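Periplasmic binding protein/LacI transcriptional regulator (Alkaliphilus metalliredigens, PDB 3CTP) probably acts as a LacI-family transcriptional repressor that binds regulatory DNA, and carries beta-D-xylulofuranose between the two lobes of its periplasmic-binding-protein-like region. Local coordinates at residues 295-298 / 299-303; 110-114 / 115-119; 143-146 / 147-151; 244-247 / 248-252. One frame throughout, in Å; residues are numbered along the deposited sequence.

Interaction 1. Residues 295-298 / 299-303; sequences ELLI and KIING
The closing turns of helix 286-302 set Leu297 and Ile298 against Ile301 just before the chain leaves the helix, and they illustrate how one helix end can carry an oily flank and a polar flank at once. On the oily flank the CD1 methyl of Ile301 serves both partners: it lies 3.8 Å from Ile298 CD1 and 4.0 Å from Leu297 CG. It reaches them because Ile301 CG1 stands anti to its own carbonyl carbon (chi1 -70°), which lays the branch back along the preceding turn, over the carbonyl oxygen of Leu297. Tyr91 packs on Ile298 and Ile301 from a nearby loop. Asn302 runs beside Ile298, both side chains pointing the same way, with its ND2 3.3 Å from Ile298 CG2; that amide nitrogen finds its hydrogen bond with Glu304.

The polar flank is looser. Glu295 and Lys299, one turn apart, keep their charged atoms separate, OE1 of the glutamate lying 5.0 Å from NZ of the lysine. A water donates to Glu295 OE1 at 2.7 Å and meets Lys299 NZ only weakly, at 3.3 Å, the lysine chain bending at its last torsion. The firmer partner of the carboxylate is Lys89, in a salt bridge through OE2.

Underneath, backbone bonds of the alpha-helical i to i+4 pattern continue up to Asn302 N, which donates to Ile298 O at 2.9 Å. Gly303 then turns to positive phi (74°), with its N bonded to Ile300 O at 3.1 Å, the glycine-ended C-cap known as a Schellman motif.

Interaction 2. Residues 110-114 / 115-119; sequences EVLQS and HRVAG
Hydrogen bonding dominates where His115 folds back on Val111, and one carbonyl, that of Val111, accepts three donors. Val111 O takes His115 N at 3.0 Å, His115 ND1 at 2.9 Å and Ser114 OG at 2.8 Å. The oxygen lies almost in the imidazole plane, at the ring's edge, although ND1 sits 37° above the carbonyl plane. Ser114 brings its hydroxyl round by placing OG between its backbone N and carbonyl carbon (chi1 77°). Further along, Arg116 N donates to Gln113 O at 3.0 Å, while Val117 N makes a long, weak bond to Leu112 O; with Arg116 at positive phi, this is a Schellman motif ending helix 102-114.

Packing flanks the bonds. The Val111 side chain lies beside the imidazole, its CG1 3.7 Å from His115 ND1. The apolar pair is Leu112 CD2 and Val117 CG1, at 3.9 Å. An aromatic contact extends the site across the dimer, where the His115 ring meets Phe94 of the second subunit edge-to-face. A leucine in place of His115 would probably leave Val111 O without its ring donor and break up the aromatic pairing at the subunit interface.

Since ND1 donates to a carbonyl, it must carry a hydrogen, and this bond pins the ring's rotation as it faces the other subunit.

Interaction 3. Residues 143-146 / 147-151; sequences NHIL and DNIIT
Leu146 and Ile149 mark the two ends of a type I beta turn, closed by Ile149 N donating to Leu146 O at 3.0 Å. The turn is a compact example of a loop held by its backbone, a water and a few side-chain contacts. Asp147 takes the first corner. At the second corner Asn148 turns its side chain back beside that of Leu146, OD1 lying 3.5 Å from Leu146 CB. Ile149 reaches inward, its CD1 4.0 Å from Ile145 CG2 and a little farther from Leu146 CB. Its carbonyl oxygen accepts from a water that also takes the N-H of Ile145 and is hydrogen-bonded to Thr151 OG1 at 2.8 Å, tying three points of the loop together. Thr151 completes the run: with CG2 anti to its backbone N, the methyl sits over the centre of the His144 ring, 4.0 Å from the centroid and 7° off the normal, a CH-pi contact. The OG1 branch lies 3.2 Å from His144 CD2. A glycine in place of Thr151 would probably bare that ring face and leave the water with one partner fewer.

Both ring nitrogens of His144 bond to carboxylates, ND1 to Glu185 and NE2 to Asp310, an environment likely to favour the protonated ring. The loop joins strand 138-141, on whose Val138 and Ala140 Ile149 packs, to strand 151-154, where the backbone of Thr151 pairs with Tyr311 in strand 311-318.

Interaction 4. Residues 244-247 / 248-252; sequences ATVM and RALKK
Arg248 sits one turn beyond Ala244, with its CB beside the carbonyls of that turn and the rest of the chain leading off. That CB is 3.5 Å from both Ala244 O and Thr245 O, beside the bond from its own backbone N to Ala244 O. CG stands anti to that N (chi1 157°), and from there to NE the chain runs fully extended, carrying the guanidinium clear of the helix backbone. At the tip, NH1 gives a 2.7 Å bond to a water lying at the edge of the guanidinium, in its plane. That water donates in turn to Thr245 O at 2.8 Å, a carbonyl that also accepts Ala249 N. NH1 has a further, weak bond to Leu219 O, and NH2 forms a salt bridge with Glu273 of the second subunit.

The helix bearing all this, 240-252, is the crossover of a beta-alpha-beta unit between strands 234-237 and 262-264, the repeating plan of a Rossmann-like lobe. Away from the arginine, Val246 and Leu250 lie side by side and point the same way, with Val246 CG1 4.0 Å from Leu250 CD1; Leu250 N donates to Val246 O at 3.0 Å. Lys251 lays its CG 3.3 Å from Met247 O, the acceptor of its own N-H, before its extended chain delivers NZ to the carbonyl of Tyr276.

Overall arrangement
Interactions 1, 2 and 3 share the lobe built on the seven-stranded mixed sheet, while interaction 4 belongs to the other lobe, its centre about 43 Å from that of interaction 1. Interaction 1 links its neighbours: Ile301 and Leu297 pack on Ala118 and Gly119 of interaction 2, and Leu296 on Ile150 of interaction 3. Interactions 1 and 2 both close helices with Schellman motifs, whereas interaction 4 lies along helix 240-252 and interaction 3 is a turn between strands. Interaction 4 is the most buried; the others are partly exposed. Both interactions 2 and 4 meet the second subunit, one through an aromatic pair, the other through charged side chains that reach glutamates of that subunit.

Interaction 1. Residues 295-298 / 299-303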
loop_
_atom_site.group_PDB
_atom_site.type_symbol
_atom_site.label_atom_id
_atom_site.label_comp_id
_atom_site.label_asym_id
_atom_site.label_seq_id
_atom_site.Cartn_x
_atom_site.Cartn_y
_atom_site.Cartn_z
ATOM N N GLU A 295 -22.254 -3.548 -7.823
ATOM C CA GLU A 295 -23.551 -3.918 -8.379
ATOM C C GLU A 295 -24.597 -3.979 -7.296
ATOM O O GLU A 295 -25.698 -3.461 -7.467
ATOM C CB GLU A 295 -23.491 -5.291 -9.047
ATOM C CG GLU A 295 -22.909 -5.306 -10.448
ATOM C CD GLU A 295 -23.649 -4.413 -11.426
ATOM O OE1 GLU A 295 -24.878 -4.601 -11.644
ATOM O OE2 GLU A 295 -22.991 -3.538 -11.982
ATOM N N LEU A 296 -24.265 -4.613 -6.177
ATOM C CA LEU A 296 -25.258 -4.808 -5.113
ATOM C C LEU A 296 -25.526 -3.491 -4.383
ATOM O O LEU A 296 -26.676 -3.171 -4.054
ATOM C CB LEU A 296 -24.782 -5.872 -4.130
ATOM C CG LEU A 296 -24.655 -7.257 -4.743
ATOM C CD1 LEU A 296 -23.999 -8.231 -3.760
ATOM C CD2 LEU A 296 -26.063 -7.780 -5.145
ATOM N N LEU A 297 -24.481 -2.716 -4.108
ATOM C CA LEU A 297 -24.729 -1.437 -3.434
ATOM C C LEU A 297 -25.649 -0.557 -4.286
ATOM O O LEU A 297 -26.565 0.105 -3.766
ATOM C CB LEU A 297 -23.388 -0.715 -3.134
ATOM C CG LEU A 297 -23.533 0.599 -2.362
ATOM C CD1 LEU A 297 -24.156 0.346 -0.998
ATOM C CD2 LEU A 297 -22.149 1.273 -2.234
ATOM N N ILE A 298 -25.442 -0.554 -5.597
ATOM C CA ILE A 298 -26.284 0.272 -6.460
ATOM C C ILE A 298 -27.746 -0.228 -6.449
ATOM O O ILE A 298 -28.694 0.564 -6.500
ATOM C CB ILE A 298 -25.744 0.294 -7.889
ATOM C CG1 ILE A 298 -24.471 1.128 -7.994
ATOM C CG2 ILE A 298 -26.822 0.777 -8.877
ATOM C CD1 ILE A 298 -24.610 2.490 -7.457
ATOM N N LYS A 299 -27.937 -1.540 -6.357
ATOM C CA LYS A 299 -29.326 -2.044 -6.191
ATOM C C LYS A 299 -29.979 -1.486 -4.941
ATOM O O LYS A 299 -31.154 -1.054 -4.970
ATOM C CB LYS A 299 -29.363 -3.584 -6.125
ATOM C CG LYS A 299 -29.101 -4.243 -7.432
ATOM C CD LYS A 299 -29.322 -5.755 -7.292
ATOM C CE LYS A 299 -28.591 -6.495 -8.375
ATOM N NZ LYS A 299 -29.217 -6.229 -9.678
ATOM N N ILE A 300 -29.250 -1.498 -3.831
ATOM C CA ILE A 300 -29.800 -0.988 -2.588
ATOM C C ILE A 300 -30.054 0.518 -2.744
ATOM O O ILE A 300 -31.113 1.015 -2.364
ATOM C CB ILE A 300 -28.904 -1.248 -1.353
ATOM C CG1 ILE A 300 -28.569 -2.741 -1.174
ATOM C CG2 ILE A 300 -29.565 -0.711 -0.073
ATOM C CD1 ILE A 300 -29.782 -3.598 -0.935
ATOM N N ILE A 301 -29.089 1.246 -3.315
ATOM C CA ILE A 301 -29.283 2.685 -3.488
ATOM C C ILE A 301 -30.541 2.992 -4.282
ATOM O O ILE A 301 -31.287 3.933 -3.957
ATOM C CB ILE A 301 -28.056 3.327 -4.190
ATOM C CG1 ILE A 301 -26.851 3.322 -3.246
ATOM C CG2 ILE A 301 -28.415 4.745 -4.723
ATOM C CD1 ILE A 301 -25.536 3.706 -3.972
ATOM N N ASN A 302 -30.765 2.212 -5.337
ATOM C CA ASN A 302 -31.853 2.429 -6.289
ATOM C C ASN A 302 -33.182 1.844 -5.831
ATOM O O ASN A 302 -34.219 2.061 -6.479
ATOM C CB ASN A 302 -31.492 1.784 -7.629
ATOM C CG ASN A 302 -30.397 2.547 -8.378
ATOM O OD1 ASN A 302 -30.018 3.637 -7.989
ATOM N ND2 ASN A 302 -29.892 1.963 -9.455
ATOM N N GLY A 303 -33.145 1.083 -4.740
ATOM C CA GLY A 303 -34.338 0.430 -4.202
ATOM C C GLY A 303 -34.807 -0.766 -5.016
ATOM O O GLY A 303 -36.008 -1.072 -5.054
HETATM O O HOH W 1 -26.320 -6.791 -11.157
#

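Interaction 2. Residues 110-114 / 115-119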
loop_
_atom_site.group_PDB
_atom_site.type_symbol
_atom_site.label_atom_id
_atom_site.label_comp_id
_atom_site.label_asym_id
_atom_site.label_seq_id
_atom_site.Cartn_x
_atom_site.Cartn_y
_atom_site.Cartn_z
ATOM N N GLU A 110 -20.243 7.937 11.249
ATOM C CA GLU A 110 -20.934 9.190 11.594
ATOM C C GLU A 110 -20.572 10.302 10.597
ATOM O O GLU A 110 -21.413 11.105 10.188
ATOM C CB GLU A 110 -20.590 9.623 13.023
ATOM C CG GLU A 110 -21.090 8.654 14.087
ATOM C CD GLU A 110 -20.815 9.149 15.502
ATOM O OE1 GLU A 110 -20.227 10.245 15.650
ATOM O OE2 GLU A 110 -21.196 8.442 16.464
ATOM N N VAL A 111 -19.297 10.358 10.236
ATOM C CA VAL A 111 -18.830 11.384 9.315
ATOM C C VAL A 111 -19.421 11.151 7.913
ATOM O O VAL A 111 -19.894 12.092 7.261
ATOM C CB VAL A 111 -17.306 11.399 9.261
ATOM C CG1 VAL A 111 -16.834 12.360 8.197
ATOM C CG2 VAL A 111 -16.743 11.788 10.634
ATOM N N LEU A 112 -19.416 9.907 7.439
ATOM C CA LEU A 112 -20.022 9.621 6.132
ATOM C C LEU A 112 -21.512 9.961 6.113
ATOM O O LEU A 112 -22.021 10.519 5.140
ATOM C CB LEU A 112 -19.802 8.146 5.770
ATOM C CG LEU A 112 -18.336 7.830 5.457
ATOM C CD1 LEU A 112 -18.051 6.325 5.455
ATOM C CD2 LEU A 112 -17.940 8.482 4.094
ATOM N N GLN A 113 -22.233 9.614 7.175
ATOM C CA GLN A 113 -23.660 9.979 7.271
ATOM C C GLN A 113 -23.860 11.494 7.241
ATOM O O GLN A 113 -24.777 12.004 6.580
ATOM C CB GLN A 113 -24.253 9.403 8.565
ATOM C CG GLN A 113 -25.583 9.989 8.984
ATOM C CD GLN A 113 -26.093 9.356 10.266
ATOM O OE1 GLN A 113 -26.004 9.951 11.342
ATOM N NE2 GLN A 113 -26.602 8.133 10.162
ATOM N N SER A 114 -23.017 12.225 7.971
ATOM C CA SER A 114 -23.177 13.670 8.070
ATOM C C SER A 114 -22.900 14.323 6.722
ATOM O O SER A 114 -23.457 15.377 6.394
ATOM C CB SER A 114 -22.259 14.246 9.158
ATOM O OG SER A 114 -20.913 14.327 8.701
ATOM N N HIS A 115 -22.057 13.670 5.919
ATOM C CA HIS A 115 -21.748 14.135 4.552
ATOM C C HIS A 115 -22.693 13.595 3.483
ATOM O O HIS A 115 -22.516 13.873 2.292
ATOM C CB HIS A 115 -20.299 13.800 4.196
ATOM C CG HIS A 115 -19.323 14.729 4.827
ATOM N ND1 HIS A 115 -18.909 14.590 6.135
ATOM C CD2 HIS A 115 -18.730 15.854 4.362
ATOM C CE1 HIS A 115 -18.079 15.571 6.438
ATOM N NE2 HIS A 115 -17.957 16.354 5.381
ATOM N N ARG A 116 -23.687 12.825 3.903
ATOM C CA ARG A 116 -24.755 12.390 3.016
ATOM C C ARG A 116 -24.238 11.650 1.788
ATOM O O ARG A 116 -24.695 11.895 0.656
ATOM C CB ARG A 116 -25.606 13.587 2.562
ATOM C CG ARG A 116 -26.422 14.229 3.672
ATOM C CD ARG A 116 -27.309 15.326 3.081
ATOM N NE ARG A 116 -28.444 15.648 3.939
ATOM C CZ ARG A 116 -29.634 15.061 3.857
ATOM N NH1 ARG A 116 -29.844 14.103 2.959
ATOM N NH2 ARG A 116 -30.606 15.418 4.684
ATOM N N VAL A 117 -23.281 10.760 1.988
ATOM C CA VAL A 117 -22.856 9.913 0.859
ATOM C C VAL A 117 -24.009 9.036 0.404
ATOM O O VAL A 117 -24.958 8.788 1.161
ATOM C CB VAL A 117 -21.610 9.063 1.206
ATOM C CG1 VAL A 117 -20.453 9.991 1.562
ATOM C CG2 VAL A 117 -21.909 8.078 2.347
ATOM N N ALA A 118 -23.929 8.525 -0.826
ATOM C CA ALA A 118 -25.023 7.762 -1.375
ATOM C C ALA A 118 -25.072 6.358 -0.804
ATOM O O ALA A 118 -26.126 5.725 -0.768
ATOM C CB ALA A 118 -24.888 7.673 -2.903
ATOM N N GLY A 119 -23.910 5.853 -0.402
ATOM C CA GLY A 119 -23.829 4.482 0.103
ATOM C C GLY A 119 -22.477 4.269 0.766
ATOM O O GLY A 119 -21.578 5.073 0.597
#

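Interaction 3. Residues 143-146 / 147-151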
loop_
_atom_site.group_PDB
_atom_site.type_symbol
_atom_site.label_atom_id
_atom_site.label_comp_id
_atom_site.label_asym_id
_atom_site.label_seq_id
_atom_site.Cartn_x
_atom_site.Cartn_y
_atom_site.Cartn_z
ATOM N N ASN A 143 -16.948 -9.395 6.936
ATOM C CA ASN A 143 -17.570 -9.582 8.234
ATOM C C ASN A 143 -19.041 -9.225 8.156
ATOM O O ASN A 143 -19.413 -8.189 7.588
ATOM C CB ASN A 143 -16.907 -8.678 9.282
ATOM C CG ASN A 143 -15.579 -9.207 9.772
ATOM O OD1 ASN A 143 -15.080 -10.234 9.317
ATOM N ND2 ASN A 143 -14.988 -8.486 10.732
ATOM N N HIS A 144 -19.860 -10.078 8.753
ATOM C CA HIS A 144 -21.304 -9.858 8.794
ATOM C C HIS A 144 -21.617 -8.766 9.796
ATOM O O HIS A 144 -21.093 -8.766 10.904
ATOM C CB HIS A 144 -21.993 -11.161 9.207
ATOM C CG HIS A 144 -21.935 -12.209 8.141
ATOM N ND1 HIS A 144 -20.840 -13.027 7.957
ATOM C CD2 HIS A 144 -22.820 -12.541 7.168
ATOM C CE1 HIS A 144 -21.050 -13.818 6.915
ATOM N NE2 HIS A 144 -22.244 -13.542 6.419
ATOM N N ILE A 145 -22.531 -7.869 9.444
ATOM C CA ILE A 145 -22.832 -6.751 10.316
ATOM C C ILE A 145 -24.198 -6.924 10.955
ATOM O O ILE A 145 -24.307 -7.108 12.184
ATOM C CB ILE A 145 -22.732 -5.441 9.517
ATOM C CG1 ILE A 145 -21.320 -5.326 8.988
ATOM C CG2 ILE A 145 -22.992 -4.233 10.441
ATOM C CD1 ILE A 145 -21.064 -4.015 8.232
ATOM N N LEU A 146 -25.222 -6.901 10.121
ATOM C CA LEU A 146 -26.584 -7.154 10.586
ATOM C C LEU A 146 -27.248 -8.029 9.549
ATOM O O LEU A 146 -26.800 -8.077 8.397
ATOM C CB LEU A 146 -27.352 -5.856 10.689
ATOM C CG LEU A 146 -26.902 -4.842 11.745
ATOM C CD1 LEU A 146 -27.601 -3.514 11.512
ATOM C CD2 LEU A 146 -27.169 -5.345 13.176
ATOM N N ASP A 147 -28.331 -8.693 9.943
ATOM C CA ASP A 147 -28.948 -9.654 9.051
ATOM C C ASP A 147 -29.546 -8.974 7.821
ATOM O O ASP A 147 -29.875 -9.646 6.827
ATOM C CB ASP A 147 -30.034 -10.429 9.807
ATOM C CG ASP A 147 -29.456 -11.309 10.893
ATOM O OD1 ASP A 147 -28.242 -11.574 10.839
ATOM O OD2 ASP A 147 -30.198 -11.726 11.805
ATOM N N ASN A 148 -29.695 -7.654 7.863
ATOM C CA ASN A 148 -30.275 -6.978 6.716
ATOM C C ASN A 148 -29.255 -6.250 5.849
ATOM O O ASN A 148 -29.623 -5.434 5.025
ATOM C CB ASN A 148 -31.436 -6.055 7.115
ATOM C CG ASN A 148 -30.986 -4.865 7.909
ATOM O OD1 ASN A 148 -29.886 -4.848 8.460
ATOM N ND2 ASN A 148 -31.851 -3.853 7.994
ATOM N N ILE A 149 -27.973 -6.617 5.997
ATOM C CA ILE A 149 -26.887 -6.059 5.159
ATOM C C ILE A 149 -26.192 -7.205 4.429
ATOM O O ILE A 149 -25.778 -8.182 5.053
ATOM C CB ILE A 149 -25.874 -5.292 6.039
ATOM C CG1 ILE A 149 -26.553 -4.034 6.611
ATOM C CG2 ILE A 149 -24.594 -4.938 5.244
ATOM C CD1 ILE A 149 -25.705 -3.343 7.690
ATOM N N ILE A 150 -26.097 -7.089 3.100
ATOM C CA ILE A 150 -25.460 -8.112 2.277
ATOM C C ILE A 150 -23.976 -8.169 2.566
ATOM O O ILE A 150 -23.334 -7.130 2.665
ATOM C CB ILE A 150 -25.598 -7.751 0.802
ATOM C CG1 ILE A 150 -27.078 -7.856 0.382
ATOM C CG2 ILE A 150 -24.731 -8.708 -0.084
ATOM C CD1 ILE A 150 -27.351 -7.263 -1.026
ATOM N N THR A 151 -23.432 -9.370 2.660
ATOM C CA THR A 151 -21.987 -9.563 2.895
ATOM C C THR A 151 -21.380 -10.262 1.670
ATOM O O THR A 151 -21.875 -11.328 1.228
ATOM C CB THR A 151 -21.764 -10.462 4.138
ATOM O OG1 THR A 151 -22.517 -9.954 5.251
ATOM C CG2 THR A 151 -20.291 -10.529 4.505
HETATM O O HOH W 2 -23.759 -8.150 6.937
#

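Interaction 4. Residues 244-247 / 248-252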
loop_
_atom_site.group_PDB
_atom_site.type_symbol
_atom_site.label_atom_id
_atom_site.label_comp_id
_atom_site.label_asym_id
_atom_site.label_seq_id
_atom_site.Cartn_x
_atom_site.Cartn_y
_atom_site.Cartn_z
ATOM N N ALA A 244 5.004 -12.164 3.571
ATOM C CA ALA A 244 6.225 -11.441 3.219
ATOM C C ALA A 244 7.053 -11.161 4.466
ATOM O O ALA A 244 8.306 -11.226 4.420
ATOM C CB ALA A 244 5.862 -10.099 2.530
ATOM N N THR A 245 6.381 -10.823 5.568
ATOM C CA THR A 245 7.135 -10.525 6.805
ATOM C C THR A 245 7.767 -11.799 7.363
ATOM O O THR A 245 8.897 -11.793 7.866
ATOM C CB THR A 245 6.259 -9.874 7.916
ATOM O OG1 THR A 245 5.316 -10.852 8.428
ATOM C CG2 THR A 245 5.545 -8.664 7.353
ATOM N N VAL A 246 7.028 -12.902 7.256
ATOM C CA VAL A 246 7.553 -14.193 7.725
ATOM C C VAL A 246 8.761 -14.599 6.885
ATOM O O VAL A 246 9.778 -15.033 7.410
ATOM C CB VAL A 246 6.462 -15.287 7.666
ATOM C CG1 VAL A 246 7.065 -16.703 7.954
ATOM C CG2 VAL A 246 5.313 -14.949 8.620
ATOM N N MET A 247 8.661 -14.465 5.569
ATOM C CA MET A 247 9.787 -14.839 4.717
ATOM C C MET A 247 10.991 -13.939 5.008
ATOM O O MET A 247 12.137 -14.404 4.937
ATOM C CB MET A 247 9.383 -14.709 3.250
ATOM C CG MET A 247 8.423 -15.822 2.802
ATOM S SD MET A 247 7.782 -15.732 1.074
ATOM C CE MET A 247 9.311 -15.743 0.102
ATOM N N ARG A 248 10.743 -12.655 5.275
ATOM C CA ARG A 248 11.863 -11.737 5.589
ATOM C C ARG A 248 12.604 -12.229 6.824
ATOM O O ARG A 248 13.850 -12.250 6.861
ATOM C CB ARG A 248 11.343 -10.320 5.854
ATOM C CG ARG A 248 12.298 -9.434 6.731
ATOM C CD ARG A 248 11.667 -8.042 6.932
ATOM N NE ARG A 248 12.498 -7.091 7.673
ATOM C CZ ARG A 248 12.399 -6.888 8.979
ATOM N NH1 ARG A 248 11.530 -7.589 9.688
ATOM N NH2 ARG A 248 13.173 -5.979 9.574
ATOM N N ALA A 249 11.841 -12.639 7.835
ATOM C CA ALA A 249 12.450 -13.147 9.072
ATOM C C ALA A 249 13.239 -14.412 8.811
ATOM O O ALA A 249 14.329 -14.584 9.348
ATOM C CB ALA A 249 11.403 -13.400 10.127
ATOM N N LEU A 250 12.682 -15.315 8.011
ATOM C CA LEU A 250 13.393 -16.561 7.668
ATOM C C LEU A 250 14.669 -16.258 6.889
ATOM O O LEU A 250 15.739 -16.842 7.177
ATOM C CB LEU A 250 12.470 -17.485 6.855
ATOM C CG LEU A 250 11.340 -18.147 7.654
ATOM C CD1 LEU A 250 10.311 -18.783 6.741
ATOM C CD2 LEU A 250 11.882 -19.191 8.647
ATOM N N LYS A 251 14.582 -15.340 5.915
ATOM C CA LYS A 251 15.768 -14.973 5.119
ATOM C C LYS A 251 16.882 -14.401 6.012
ATOM O O LYS A 251 18.084 -14.678 5.791
ATOM C CB LYS A 251 15.390 -13.953 4.024
ATOM C CG LYS A 251 14.625 -14.534 2.842
ATOM C CD LYS A 251 14.110 -13.395 1.962
ATOM C CE LYS A 251 13.405 -13.896 0.714
ATOM N NZ LYS A 251 13.059 -12.742 -0.188
ATOM N N LYS A 252 16.510 -13.597 7.004
ATOM C CA LYS A 252 17.509 -13.002 7.903
ATOM C C LYS A 252 18.285 -14.092 8.640
ATOM O O LYS A 252 19.430 -13.875 9.063
ATOM C CB LYS A 252 16.848 -12.076 8.916
ATOM C CG LYS A 252 16.255 -10.799 8.339
ATOM C CD LYS A 252 17.303 -9.968 7.627
ATOM C CE LYS A 252 16.880 -8.510 7.540
ATOM N NZ LYS A 252 17.648 -7.778 6.492
HETATM O O HOH W 3 9.817 -9.635 9.342
#